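Local coordinates for protein myosin-I heavy chain (Dictyostelium discoideum, PDB 5EJY) that acts as an actin-based, ATP-driven class VII motor in early phagocytosis and adhesion, represented here by the first MyTH4-FERM module of its tail, at residues Leu2-Asn7 against Ile173-Thr178; Ala148-Thr153 against Ala169-Leu174; Ile129-Ser134 against Glu193-Asn198; Ala220-Glu225 against Thr261-Asp266. All blocks are in the same frame, centred on the assembly; numbering follows the deposited sequence.

From the N terminus, interaction 1 lays residues 2-7 on helix 161-180 and so closes a long, largely helical loop. Interaction 3 opens within that loop on helix 119-133 and closes beyond it at 193-198, so the two cross. Interaction 2 pairs the successive helices 143-155 and 161-180 within the span of interaction 3 and ends on the same stretch as interaction 1, sharing Ile173 and Leu174; Gln4 joins the two by bonding Tyr171 and Lys151. Interaction 4 follows in series, in the ubiquitin-like first lobe of the FERM region. It meets interaction 1 through the Arg176-Glu225 salt bridge, which, with the packing of Phe177 on Ala220, ties the MyTH4 helices to that lobe.

Interaction 1. Residues Leu2-Asn7 against Ile173-Thr178; sequences LPQILN and ILQRFT
The non-helical chain of Leu2-Asn7 runs past the helix 173-178 with its nearest backbone approach at Leu2 and Gln175, whose CA atoms are 6.5 Å apart. It is an N-terminal segment, extended from Leu2 to Gln4 and turning at Ile5, laid on a helix of the MyTH4 domain. Gln175 is the hub: its CG stands anti to the carbonyl carbon (chi1 -69°) and the chain runs on extended, which carries the amide out to the Leu2-Pro3 backbone. There NE2 donates to Pro3 O at 3.3 Å, in an almost linear bond (176° at the hydrogen). The acceptor lies in the amide plane of Gln175, yet the N-H descends on the Pro3 carbonyl from above its plane (66° out of it) and does not follow a lone pair. Apolar contacts flank this bond. Leu2 CD1 rests 3.5 Å from Gln175 CB and 3.9 Å from Arg176 CG, while the polar end of Arg176 leaves to form salt bridges with Asp218 and Glu225. The side chain of Gln4 bends back so that OE1 bonds Tyr171 and Lys151. On the other flank Ile5 crosses Leu174 at about a right angle, its CD1 tip coming 3.6 Å from Leu174 CB.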
loop_
_atom_site.group_PDB
_atom_site.type_symbol
_atom_site.label_atom_id
_atom_site.label_comp_id
_atom_site.label_asym_id
_atom_site.label_seq_id
_atom_site.Cartn_x
_atom_site.Cartn_y
_atom_site.Cartn_z
ATOM N N LEU A 2 22.146 -5.488 -1.632
ATOM C CA LEU A 2 21.580 -5.656 -2.969
ATOM C C LEU A 2 22.653 -5.836 -4.043
ATOM O O LEU A 2 23.710 -5.223 -3.974
ATOM C CB LEU A 2 20.689 -4.464 -3.323
ATOM C CG LEU A 2 19.467 -4.246 -2.431
ATOM C CD1 LEU A 2 18.625 -3.084 -2.961
ATOM C CD2 LEU A 2 18.637 -5.525 -2.377
ATOM N N PRO A 3 22.366 -6.671 -5.049
ATOM C CA PRO A 3 23.260 -6.891 -6.190
ATOM C C PRO A 3 23.502 -5.608 -6.982
ATOM O O PRO A 3 22.570 -4.840 -7.227
ATOM C CB PRO A 3 22.490 -7.903 -7.047
ATOM C CG PRO A 3 21.072 -7.775 -6.624
ATOM C CD PRO A 3 21.124 -7.451 -5.164
ATOM N N GLN A 4 24.752 -5.374 -7.370
ATOM C CA GLN A 4 25.089 -4.212 -8.169
ATOM C C GLN A 4 24.359 -4.262 -9.505
ATOM O O GLN A 4 24.096 -5.336 -10.048
ATOM C CB GLN A 4 26.602 -4.146 -8.401
ATOM C CG GLN A 4 27.403 -3.947 -7.133
ATOM C CD GLN A 4 27.167 -2.591 -6.511
ATOM O OE1 GLN A 4 27.080 -1.585 -7.214
ATOM N NE2 GLN A 4 27.054 -2.554 -5.190
ATOM N N ILE A 5 24.014 -3.092 -10.026
ATOM C CA ILE A 5 23.451 -3.001 -11.363
ATOM C C ILE A 5 24.622 -3.133 -12.335
ATOM O O ILE A 5 24.483 -3.664 -13.438
ATOM C CB ILE A 5 22.743 -1.647 -11.577
ATOM C CG1 ILE A 5 21.567 -1.503 -10.605
ATOM C CG2 ILE A 5 22.244 -1.525 -13.007
ATOM C CD1 ILE A 5 21.250 -0.061 -10.252
ATOM N N LEU A 6 25.774 -2.649 -11.887
ATOM C CA LEU A 6 26.998 -2.661 -12.678
ATOM C C LEU A 6 28.200 -2.779 -11.751
ATOM O O LEU A 6 28.296 -2.052 -10.761
ATOM C CB LEU A 6 27.112 -1.358 -13.469
ATOM C CG LEU A 6 28.119 -1.373 -14.614
ATOM C CD1 LEU A 6 27.679 -2.414 -15.624
ATOM C CD2 LEU A 6 28.203 -0.013 -15.257
ATOM N N ASN A 7 29.119 -3.686 -12.067
ATOM C CA ASN A 7 30.374 -3.785 -11.315
ATOM C C ASN A 7 31.301 -2.591 -11.552
ATOM O O ASN A 7 31.288 -1.994 -12.629
ATOM C CB ASN A 7 31.109 -5.075 -11.675
ATOM C CG ASN A 7 30.317 -6.311 -11.323
ATOM O OD1 ASN A 7 29.664 -6.370 -10.278
ATOM N ND2 ASN A 7 30.361 -7.308 -12.201
ATOM N N ILE A 173 17.970 3.345 -5.022
ATOM C CA ILE A 173 16.533 3.112 -5.330
ATOM C C ILE A 173 16.376 2.295 -6.628
ATOM O O ILE A 173 15.439 1.510 -6.778
ATOM C CB ILE A 173 15.684 4.420 -5.299
ATOM C CG1 ILE A 173 14.198 4.105 -5.008
ATOM C CG2 ILE A 173 15.817 5.221 -6.594
ATOM C CD1 ILE A 173 13.960 3.594 -3.603
ATOM N N LEU A 174 17.315 2.425 -7.563
ATOM C CA LEU A 174 17.239 1.574 -8.755
ATOM C C LEU A 174 17.420 0.116 -8.361
ATOM O O LEU A 174 16.742 -0.751 -8.894
ATOM C CB LEU A 174 18.288 1.942 -9.813
ATOM C CG LEU A 174 18.153 3.207 -10.659
ATOM C CD1 LEU A 174 19.327 3.253 -11.657
ATOM C CD2 LEU A 174 16.829 3.252 -11.399
ATOM N N GLN A 175 18.351 -0.151 -7.439
ATOM C CA GLN A 175 18.542 -1.515 -6.931
ATOM C C GLN A 175 17.285 -2.038 -6.210
ATOM O O GLN A 175 16.882 -3.183 -6.391
ATOM C CB GLN A 175 19.709 -1.563 -5.955
ATOM C CG GLN A 175 21.087 -1.341 -6.558
ATOM C CD GLN A 175 22.120 -1.195 -5.475
ATOM O OE1 GLN A 175 22.163 -0.182 -4.776
ATOM N NE2 GLN A 175 22.940 -2.227 -5.297
ATOM N N ARG A 176 16.695 -1.201 -5.366
ATOM C CA ARG A 176 15.472 -1.578 -4.648
ATOM C C ARG A 176 14.327 -1.951 -5.610
ATOM O O ARG A 176 13.568 -2.904 -5.377
ATOM C CB ARG A 176 15.048 -0.424 -3.729
ATOM C CG ARG A 176 16.037 -0.131 -2.580
ATOM C CD ARG A 176 15.712 -0.943 -1.326
ATOM N NE ARG A 176 14.360 -0.646 -0.867
ATOM C CZ ARG A 176 13.494 -1.547 -0.403
ATOM N NH1 ARG A 176 13.834 -2.827 -0.289
ATOM N NH2 ARG A 176 12.272 -1.160 -0.054
ATOM N N PHE A 177 14.170 -1.186 -6.681
ATOM C CA PHE A 177 13.102 -1.486 -7.637
ATOM C C PHE A 177 13.440 -2.716 -8.490
ATOM O O PHE A 177 12.549 -3.424 -8.944
ATOM C CB PHE A 177 12.760 -0.274 -8.516
ATOM C CG PHE A 177 11.773 0.671 -7.886
ATOM C CD1 PHE A 177 10.480 0.254 -7.619
ATOM C CD2 PHE A 177 12.141 1.978 -7.550
ATOM C CE1 PHE A 177 9.558 1.106 -7.023
ATOM C CE2 PHE A 177 11.223 2.832 -6.965
ATOM C CZ PHE A 177 9.920 2.396 -6.708
ATOM N N THR A 178 14.726 -2.979 -8.692
ATOM C CA THR A 178 15.104 -4.210 -9.380
ATOM C C THR A 178 14.691 -5.397 -8.515
ATOM O O THR A 178 14.241 -6.425 -9.012
ATOM C CB THR A 178 16.622 -4.265 -9.658
ATOM O OG1 THR A 178 17.005 -3.109 -10.416
ATOM C CG2 THR A 178 16.984 -5.526 -10.439
#

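Interaction 2. Residues Ala148-Thr153 against Ala169-Leu174; sequences AYLKTT and ASYFIL
Leu150 and Tyr171 form the centre of this helix pair, their CA atoms 6.5 Å apart where the short segments 148-153 and 169-174 approach to 9.9 Å between axes. The segments run roughly antiparallel, with 139° between their N-to-C directions. The tight part is made by one methyl: Leu150 CD1 lies in the plane of the Tyr171 ring, at its edge, 3.8 Å from Tyr171 CD1, and the same methyl comes 3.9 Å from Leu174 CD1. Tyr171 turns its ring to this position with CG anti to the backbone N (chi1 -171°), beside the carbonyl carbon. Next to it the aliphatic chain of Lys151 passes obliquely across the ring, CG 3.7 Å from Tyr171 CE1. The chain bends at chi3 (79°), and Lys151 NZ ends 4.0 Å from Tyr171 OH. Besides Gln4, NZ pairs with Asp8 and Leu6 O, and the phenol with Ile5 N. The packing slackens toward Ser170, whose CB is 4.2 Å from Leu150 CD2 and whose hydroxyl turns to Ser166 O of its own helix. The exposed Phe172 points from the other side of helix 161-180, where Leu2 touches it. With only a short connection between helices 143-155 and 161-180, the arrangement is a splayed antiparallel helical hairpin, part of the all-helical MyTH4 domain.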
loop_
_atom_site.group_PDB
_atom_site.type_symbol
_atom_site.label_atom_id
_atom_site.label_comp_id
_atom_site.label_asym_id
_atom_site.label_seq_id
_atom_site.Cartn_x
_atom_site.Cartn_y
_atom_site.Cartn_z
ATOM N N ALA A 148 26.745 3.423 -14.972
ATOM C CA ALA A 148 28.162 3.813 -14.950
ATOM C C ALA A 148 28.279 5.282 -14.574
ATOM O O ALA A 148 29.152 5.695 -13.797
ATOM C CB ALA A 148 28.809 3.538 -16.308
ATOM N N TYR A 149 27.369 6.081 -15.111
ATOM C CA TYR A 149 27.358 7.507 -14.840
ATOM C C TYR A 149 27.131 7.792 -13.351
ATOM O O TYR A 149 27.787 8.661 -12.771
ATOM C CB TYR A 149 26.289 8.187 -15.698
ATOM C CG TYR A 149 26.272 9.685 -15.562
ATOM C CD1 TYR A 149 27.320 10.454 -16.058
ATOM C CD2 TYR A 149 25.213 10.333 -14.953
ATOM C CE1 TYR A 149 27.311 11.828 -15.946
ATOM C CE2 TYR A 149 25.187 11.704 -14.832
ATOM C CZ TYR A 149 26.251 12.449 -15.333
ATOM O OH TYR A 149 26.258 13.812 -15.219
ATOM N N LEU A 150 26.204 7.054 -12.740
ATOM C CA LEU A 150 25.924 7.193 -11.310
ATOM C C LEU A 150 27.157 6.852 -10.463
ATOM O O LEU A 150 27.536 7.596 -9.578
ATOM C CB LEU A 150 24.768 6.263 -10.898
ATOM C CG LEU A 150 23.360 6.647 -11.365
ATOM C CD1 LEU A 150 22.340 5.616 -10.890
ATOM C CD2 LEU A 150 23.010 8.024 -10.841
ATOM N N LYS A 151 27.743 5.695 -10.720
ATOM C CA LYS A 151 28.839 5.220 -9.884
ATOM C C LYS A 151 30.051 6.134 -10.023
ATOM O O LYS A 151 30.706 6.474 -9.031
ATOM C CB LYS A 151 29.192 3.773 -10.231
ATOM C CG LYS A 151 28.040 2.813 -10.055
ATOM C CD LYS A 151 28.492 1.365 -9.987
ATOM C CE LYS A 151 29.033 1.020 -8.604
ATOM N NZ LYS A 151 29.359 -0.436 -8.504
ATOM N N THR A 152 30.342 6.552 -11.250
ATOM C CA THR A 152 31.427 7.512 -11.458
ATOM C C THR A 152 31.168 8.765 -10.637
ATOM O O THR A 152 32.076 9.321 -10.008
ATOM C CB THR A 152 31.575 7.902 -12.939
ATOM O OG1 THR A 152 31.938 6.745 -13.702
ATOM C CG2 THR A 152 32.648 8.973 -13.103
ATOM N N THR A 153 29.921 9.215 -10.630
ATOM C CA THR A 153 29.579 10.416 -9.877
ATOM C C THR A 153 29.769 10.198 -8.375
ATOM O O THR A 153 30.265 11.078 -7.664
ATOM C CB THR A 153 28.135 10.837 -10.139
ATOM O OG1 THR A 153 27.979 11.162 -11.528
ATOM C CG2 THR A 153 27.775 12.038 -9.294
ATOM N N ALA A 169 21.587 7.892 -3.471
ATOM C CA ALA A 169 20.190 7.493 -3.222
ATOM C C ALA A 169 19.498 7.037 -4.511
ATOM O O ALA A 169 18.606 6.172 -4.482
ATOM C CB ALA A 169 19.426 8.624 -2.572
ATOM N N SER A 170 19.914 7.612 -5.640
ATOM C CA SER A 170 19.371 7.225 -6.945
ATOM C C SER A 170 19.822 5.828 -7.306
ATOM O O SER A 170 19.032 5.019 -7.751
ATOM C CB SER A 170 19.819 8.184 -8.052
ATOM O OG SER A 170 19.282 9.477 -7.865
ATOM N N TYR A 171 21.108 5.543 -7.125
ATOM C CA TYR A 171 21.611 4.213 -7.434
ATOM C C TYR A 171 20.925 3.166 -6.569
ATOM O O TYR A 171 20.523 2.108 -7.053
ATOM C CB TYR A 171 23.133 4.148 -7.208
ATOM C CG TYR A 171 23.744 2.864 -7.716
ATOM C CD1 TYR A 171 24.024 2.700 -9.062
ATOM C CD2 TYR A 171 24.044 1.817 -6.851
ATOM C CE1 TYR A 171 24.587 1.531 -9.539
ATOM C CE2 TYR A 171 24.608 0.643 -7.317
ATOM C CZ TYR A 171 24.880 0.508 -8.664
ATOM O OH TYR A 171 25.433 -0.653 -9.154
ATOM N N PHE A 172 20.817 3.459 -5.279
ATOM C CA PHE A 172 20.190 2.520 -4.352
ATOM C C PHE A 172 18.702 2.292 -4.699
ATOM O O PHE A 172 18.229 1.161 -4.692
ATOM C CB PHE A 172 20.337 3.021 -2.915
ATOM C CG PHE A 172 19.810 2.055 -1.881
ATOM C CD1 PHE A 172 20.372 0.794 -1.735
ATOM C CD2 PHE A 172 18.751 2.408 -1.060
ATOM C CE1 PHE A 172 19.881 -0.100 -0.786
ATOM C CE2 PHE A 172 18.252 1.513 -0.106
ATOM C CZ PHE A 172 18.819 0.262 0.030
ATOM N N ILE A 173 17.970 3.345 -5.022
ATOM C CA ILE A 173 16.533 3.112 -5.330
ATOM C C ILE A 173 16.376 2.295 -6.628
ATOM O O ILE A 173 15.439 1.510 -6.778
ATOM C CB ILE A 173 15.684 4.420 -5.299
ATOM C CG1 ILE A 173 14.198 4.105 -5.008
ATOM C CG2 ILE A 173 15.817 5.221 -6.594
ATOM C CD1 ILE A 173 13.960 3.594 -3.603
ATOM N N LEU A 174 17.315 2.425 -7.563
ATOM C CA LEU A 174 17.239 1.574 -8.755
ATOM C C LEU A 174 17.420 0.116 -8.361
ATOM O O LEU A 174 16.742 -0.751 -8.894
ATOM C CB LEU A 174 18.288 1.942 -9.813
ATOM C CG LEU A 174 18.153 3.207 -10.659
ATOM C CD1 LEU A 174 19.327 3.253 -11.657
ATOM C CD2 LEU A 174 16.829 3.252 -11.399
#

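Interaction 3. Residues Ile129-Ser134 against Glu193-Asn198; sequences IHFTCS and ESIKEN
Ile195 inserts its branches between His130, Phe131 and Ser134. Its CG2 methyl sits squarely over one face of the imidazole, 3.3 Å from the centroid and 9° off the ring normal, a close CH-pi contact. With CG anti to the backbone N (chi1 -169°) the His130 ring reaches toward helix 189-196, and its turn about CB-CG offers a face to the methyl. Ile195 CG2 also lies 3.6 Å from Phe131 CD1, obliquely to that ring, while Ile195 CB is at its edge, in plane. The other branch of Ile195 ends with CD1 3.6 Å from Ser134 CB. Ser134 OG is fixed by donating to His130 O at 2.7 Å, reaching that carbonyl from the face opposite to Ser134 N. At the edge of the imidazole, in its plane, a water bonds His130 ND1 at 2.9 Å and donates to Lys196 O at 3.1 Å. Asn198, with positive phi (57°), is the C-prime residue of a Schellman motif that ends helix 189-196: its N bonds Ile195 O (2.9 Å) and Arg199 N bonds Ser194 O. A leucine in place of His130 would probably leave this water without its mate on helix 119-133 and the CG2 methyl without a flat face to rest on. Around the contact, His130 also packs on Ala169 and Ser170 of helix 161-180, Phe131 reaches Val88 of helix 81-97, and Ile195 touches Ser219 after strand 212-217.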
loop_
_atom_site.group_PDB
_atom_site.type_symbol
_atom_site.label_atom_id
_atom_site.label_comp_id
_atom_site.label_asym_id
_atom_site.label_seq_id
_atom_site.Cartn_x
_atom_site.Cartn_y
_atom_site.Cartn_z
ATOM N N ILE A 129 16.953 13.562 -11.374
ATOM C CA ILE A 129 17.469 12.219 -11.588
ATOM C C ILE A 129 16.910 11.276 -10.520
ATOM O O ILE A 129 16.463 10.164 -10.814
ATOM C CB ILE A 129 19.028 12.230 -11.594
ATOM C CG1 ILE A 129 19.544 12.704 -12.960
ATOM C CG2 ILE A 129 19.589 10.858 -11.312
ATOM C CD1 ILE A 129 21.073 13.093 -12.955
ATOM N N HIS A 130 16.920 11.738 -9.278
ATOM C CA HIS A 130 16.464 10.934 -8.155
ATOM C C HIS A 130 14.940 10.690 -8.226
ATOM O O HIS A 130 14.482 9.572 -7.978
ATOM C CB HIS A 130 16.874 11.622 -6.845
ATOM C CG HIS A 130 16.694 10.773 -5.624
ATOM N ND1 HIS A 130 16.846 11.270 -4.349
ATOM C CD2 HIS A 130 16.359 9.467 -5.483
ATOM C CE1 HIS A 130 16.612 10.308 -3.473
ATOM N NE2 HIS A 130 16.313 9.206 -4.134
ATOM N N PHE A 131 14.165 11.717 -8.588
ATOM C CA PHE A 131 12.712 11.544 -8.773
ATOM C C PHE A 131 12.471 10.473 -9.829
ATOM O O PHE A 131 11.577 9.640 -9.695
ATOM C CB PHE A 131 12.035 12.822 -9.287
ATOM C CG PHE A 131 12.147 14.011 -8.361
ATOM C CD1 PHE A 131 12.120 13.854 -6.985
ATOM C CD2 PHE A 131 12.246 15.292 -8.887
ATOM C CE1 PHE A 131 12.208 14.951 -6.143
ATOM C CE2 PHE A 131 12.350 16.404 -8.048
ATOM C CZ PHE A 131 12.337 16.231 -6.674
ATOM N N THR A 132 13.258 10.518 -10.900
ATOM C CA THR A 132 13.035 9.638 -12.040
ATOM C C THR A 132 13.397 8.210 -11.674
ATOM O O THR A 132 12.639 7.290 -11.955
ATOM C CB THR A 132 13.840 10.115 -13.291
ATOM O OG1 THR A 132 13.487 11.470 -13.572
ATOM C CG2 THR A 132 13.509 9.252 -14.522
ATOM N N CYS A 133 14.555 8.030 -11.039
ATOM C CA CYS A 133 14.971 6.713 -10.571
ATOM C C CYS A 133 13.944 6.081 -9.618
ATOM O O CYS A 133 13.829 4.851 -9.554
ATOM C CB CYS A 133 16.320 6.804 -9.860
ATOM S SG CYS A 133 17.709 7.094 -11.003
ATOM N N SER A 134 13.243 6.929 -8.865
ATOM C CA SER A 134 12.232 6.481 -7.902
ATOM C C SER A 134 10.905 6.104 -8.563
ATOM O O SER A 134 9.977 5.656 -7.880
ATOM C CB SER A 134 11.985 7.578 -6.860
ATOM O OG SER A 134 13.201 7.941 -6.199
ATOM N N GLU A 193 8.821 15.283 -1.882
ATOM C CA GLU A 193 9.496 16.086 -0.857
ATOM C C GLU A 193 10.582 15.292 -0.138
ATOM O O GLU A 193 11.701 15.776 0.034
ATOM C CB GLU A 193 8.476 16.676 0.124
ATOM C CG GLU A 193 7.615 17.752 -0.521
ATOM C CD GLU A 193 6.494 18.259 0.371
ATOM O OE1 GLU A 193 5.909 17.451 1.130
ATOM O OE2 GLU A 193 6.191 19.472 0.301
ATOM N N SER A 194 10.260 14.068 0.265
ATOM C CA SER A 194 11.242 13.167 0.868
ATOM C C SER A 194 12.387 12.809 -0.081
ATOM O O SER A 194 13.560 12.854 0.296
ATOM C CB SER A 194 10.560 11.880 1.344
ATOM O OG SER A 194 9.668 12.147 2.411
ATOM N N ILE A 195 12.050 12.428 -1.312
ATOM C CA ILE A 195 13.068 12.072 -2.290
ATOM C C ILE A 195 14.022 13.241 -2.500
ATOM O O ILE A 195 15.242 13.066 -2.486
ATOM C CB ILE A 195 12.440 11.694 -3.651
ATOM C CG1 ILE A 195 11.612 10.412 -3.512
ATOM C CG2 ILE A 195 13.532 11.511 -4.711
ATOM C CD1 ILE A 195 10.730 10.123 -4.717
ATOM N N LYS A 196 13.455 14.429 -2.698
ATOM C CA LYS A 196 14.255 15.630 -2.943
ATOM C C LYS A 196 15.311 15.779 -1.864
ATOM O O LYS A 196 16.490 16.013 -2.165
ATOM C CB LYS A 196 13.366 16.884 -3.001
ATOM C CG LYS A 196 14.133 18.214 -3.122
ATOM C CD LYS A 196 13.213 19.373 -3.516
ATOM C CE LYS A 196 13.644 20.702 -2.909
ATOM N NZ LYS A 196 15.124 20.882 -2.808
ATOM N N GLU A 197 14.892 15.621 -0.609
ATOM C CA GLU A 197 15.794 15.809 0.528
ATOM C C GLU A 197 16.541 14.548 0.929
ATOM O O GLU A 197 17.170 14.512 1.984
ATOM C CB GLU A 197 15.042 16.344 1.744
ATOM C CG GLU A 197 14.164 17.549 1.478
ATOM C CD GLU A 197 13.607 18.140 2.767
ATOM O OE1 GLU A 197 12.418 18.529 2.790
ATOM O OE2 GLU A 197 14.361 18.209 3.764
ATOM N N ASN A 198 16.478 13.516 0.095
ATOM C CA ASN A 198 17.223 12.290 0.345
ATOM C C ASN A 198 16.899 11.657 1.703
ATOM O O ASN A 198 17.795 11.205 2.421
ATOM C CB ASN A 198 18.738 12.550 0.213
ATOM C CG ASN A 198 19.155 12.843 -1.231
ATOM O OD1 ASN A 198 18.789 12.113 -2.147
ATOM N ND2 ASN A 198 19.901 13.927 -1.437
HETATM O O HOH W 1 17.476 14.137 -4.430
#

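Interaction 4. Residues Ala220-Glu225 against Thr261-Asp266; sequences ATTCQE and TDKLCD
Two peptide carbonyls and a carboxylate are the flat groups here, and across the contact Thr221 O meets Leu264 N while the carbonyl of Asp262 meets the N-H of Cys223. The bond from Leu264 N to Thr221 O measures 3.1 Å. That from Cys223 N to Asp262 O is 2.9 Å. They flank Thr222 and Lys263, whose CA atoms are only 4.3 Å apart: a single bridge with the bonding pattern of an antiparallel non-hydrogen-bonded pair, although the touching parts run 98° apart. Thr221 O also accepts a hydrogen bond from a water, which in turn accepts from Cys265 N. The third flat group, the Glu225 carboxylate, is met at OE1 from above its plane (43° out of it) by Thr222 N. The return bond, Glu225 N to Thr222 OG1, is 3.1 Å long and completes a capping box at the start of helix 223-233. Lys263 bends at chi2 (70°), which folds the chain past Ala220 O (CG at 3.9 Å) and brings NZ 3.0 Å from Thr261 O; NZ also donates to Asn180 O and Ala182 O. A methionine at Lys263 would probably leave these three carbonyls without the donor that gathers them. Cys223 and Leu264 add a loose apolar contact, CB to CD2 at 4.3 Å. The bridge thus joins the starts of helices 223-233 and 264-277 in the ubiquitin-like FERM lobe; Leu264 packs on Ile217 of strand 212-217, and Ala220 lies against Arg176 and Phe177 of helix 161-180.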
loop_
_atom_site.group_PDB
_atom_site.type_symbol
_atom_site.label_atom_id
_atom_site.label_comp_id
_atom_site.label_asym_id
_atom_site.label_seq_id
_atom_site.Cartn_x
_atom_site.Cartn_y
_atom_site.Cartn_z
ATOM N N ALA A 220 10.228 2.183 -3.038
ATOM C CA ALA A 220 10.083 0.788 -3.480
ATOM C C ALA A 220 9.524 -0.142 -2.405
ATOM O O ALA A 220 9.359 -1.335 -2.649
ATOM C CB ALA A 220 11.416 0.251 -3.966
ATOM N N THR A 221 9.219 0.397 -1.230
ATOM C CA THR A 221 8.779 -0.428 -0.102
ATOM C C THR A 221 7.434 -1.103 -0.373
ATOM O O THR A 221 6.459 -0.443 -0.731
ATOM C CB THR A 221 8.702 0.390 1.202
ATOM O OG1 THR A 221 10.027 0.787 1.576
ATOM C CG2 THR A 221 8.092 -0.459 2.341
ATOM N N THR A 222 7.393 -2.422 -0.222
ATOM C CA THR A 222 6.176 -3.167 -0.521
ATOM C C THR A 222 5.299 -3.376 0.699
ATOM O O THR A 222 5.716 -3.143 1.828
ATOM C CB THR A 222 6.501 -4.548 -1.100
ATOM O OG1 THR A 222 7.280 -5.270 -0.143
ATOM C CG2 THR A 222 7.287 -4.400 -2.405
ATOM N N CYS A 223 4.071 -3.827 0.456
ATOM C CA CYS A 223 3.183 -4.172 1.552
ATOM C C CYS A 223 3.797 -5.280 2.418
ATOM O O CYS A 223 3.731 -5.246 3.643
ATOM C CB CYS A 223 1.825 -4.599 0.996
ATOM S SG CYS A 223 0.625 -4.898 2.295
ATOM N N GLN A 224 4.402 -6.269 1.774
ATOM C CA GLN A 224 5.020 -7.361 2.515
ATOM C C GLN A 224 6.192 -6.911 3.399
ATOM O O GLN A 224 6.292 -7.322 4.556
ATOM C CB GLN A 224 5.430 -8.487 1.563
ATOM C CG GLN A 224 6.030 -9.698 2.248
ATOM C CD GLN A 224 6.209 -10.876 1.290
ATOM O OE1 GLN A 224 5.711 -10.856 0.171
ATOM N NE2 GLN A 224 6.917 -11.903 1.737
ATOM N N GLU A 225 7.071 -6.056 2.874
ATOM C CA GLU A 225 8.175 -5.533 3.686
ATOM C C GLU A 225 7.655 -4.783 4.891
ATOM O O GLU A 225 8.139 -4.956 6.012
ATOM C CB GLU A 225 9.069 -4.590 2.868
ATOM C CG GLU A 225 9.995 -5.298 1.924
ATOM C CD GLU A 225 10.771 -4.346 1.035
ATOM O OE1 GLU A 225 10.355 -3.174 0.869
ATOM O OE2 GLU A 225 11.806 -4.785 0.495
ATOM N N THR A 261 3.222 -7.433 -3.100
ATOM C CA THR A 261 4.263 -6.762 -3.882
ATOM C C THR A 261 3.888 -5.325 -4.254
ATOM O O THR A 261 4.684 -4.615 -4.863
ATOM C CB THR A 261 4.575 -7.536 -5.183
ATOM O OG1 THR A 261 3.394 -7.602 -5.973
ATOM C CG2 THR A 261 5.031 -8.949 -4.872
ATOM N N ASP A 262 2.677 -4.898 -3.911
ATOM C CA ASP A 262 2.274 -3.520 -4.191
ATOM C C ASP A 262 3.054 -2.539 -3.297
ATOM O O ASP A 262 3.444 -2.879 -2.175
ATOM C CB ASP A 262 0.782 -3.333 -3.965
ATOM C CG ASP A 262 -0.057 -3.770 -5.160
ATOM O OD1 ASP A 262 0.475 -4.359 -6.116
ATOM O OD2 ASP A 262 -1.265 -3.519 -5.128
ATOM N N LYS A 263 3.277 -1.331 -3.798
ATOM C CA LYS A 263 4.112 -0.345 -3.097
ATOM C C LYS A 263 3.244 0.588 -2.267
ATOM O O LYS A 263 2.278 1.151 -2.774
ATOM C CB LYS A 263 4.910 0.486 -4.103
ATOM C CG LYS A 263 6.167 -0.209 -4.653
ATOM C CD LYS A 263 5.803 -1.358 -5.564
ATOM C CE LYS A 263 7.041 -2.189 -5.933
ATOM N NZ LYS A 263 6.598 -3.358 -6.791
ATOM N N LEU A 264 3.585 0.762 -0.997
ATOM C CA LEU A 264 2.784 1.658 -0.163
ATOM C C LEU A 264 2.790 3.084 -0.687
ATOM O O LEU A 264 1.795 3.784 -0.553
ATOM C CB LEU A 264 3.212 1.629 1.310
ATOM C CG LEU A 264 3.123 0.298 2.063
ATOM C CD1 LEU A 264 3.339 0.528 3.570
ATOM C CD2 LEU A 264 1.803 -0.396 1.822
ATOM N N CYS A 265 3.903 3.532 -1.276
ATOM C CA CYS A 265 3.912 4.874 -1.859
ATOM C C CYS A 265 2.896 5.048 -3.001
ATOM O O CYS A 265 2.380 6.153 -3.209
ATOM C CB CYS A 265 5.317 5.280 -2.312
ATOM S SG CYS A 265 6.413 5.689 -0.927
ATOM N N ASP A 266 2.606 3.977 -3.733
ATOM C CA ASP A 266 1.558 4.051 -4.757
ATOM C C ASP A 266 0.189 4.337 -4.114
ATOM O O ASP A 266 -0.667 5.005 -4.702
ATOM C CB ASP A 266 1.485 2.753 -5.583
ATOM C CG ASP A 266 2.576 2.669 -6.653
ATOM O OD1 ASP A 266 3.186 3.709 -6.977
ATOM O OD2 ASP A 266 2.810 1.555 -7.181
HETATM O O HOH W 2 6.384 2.164 -1.430
#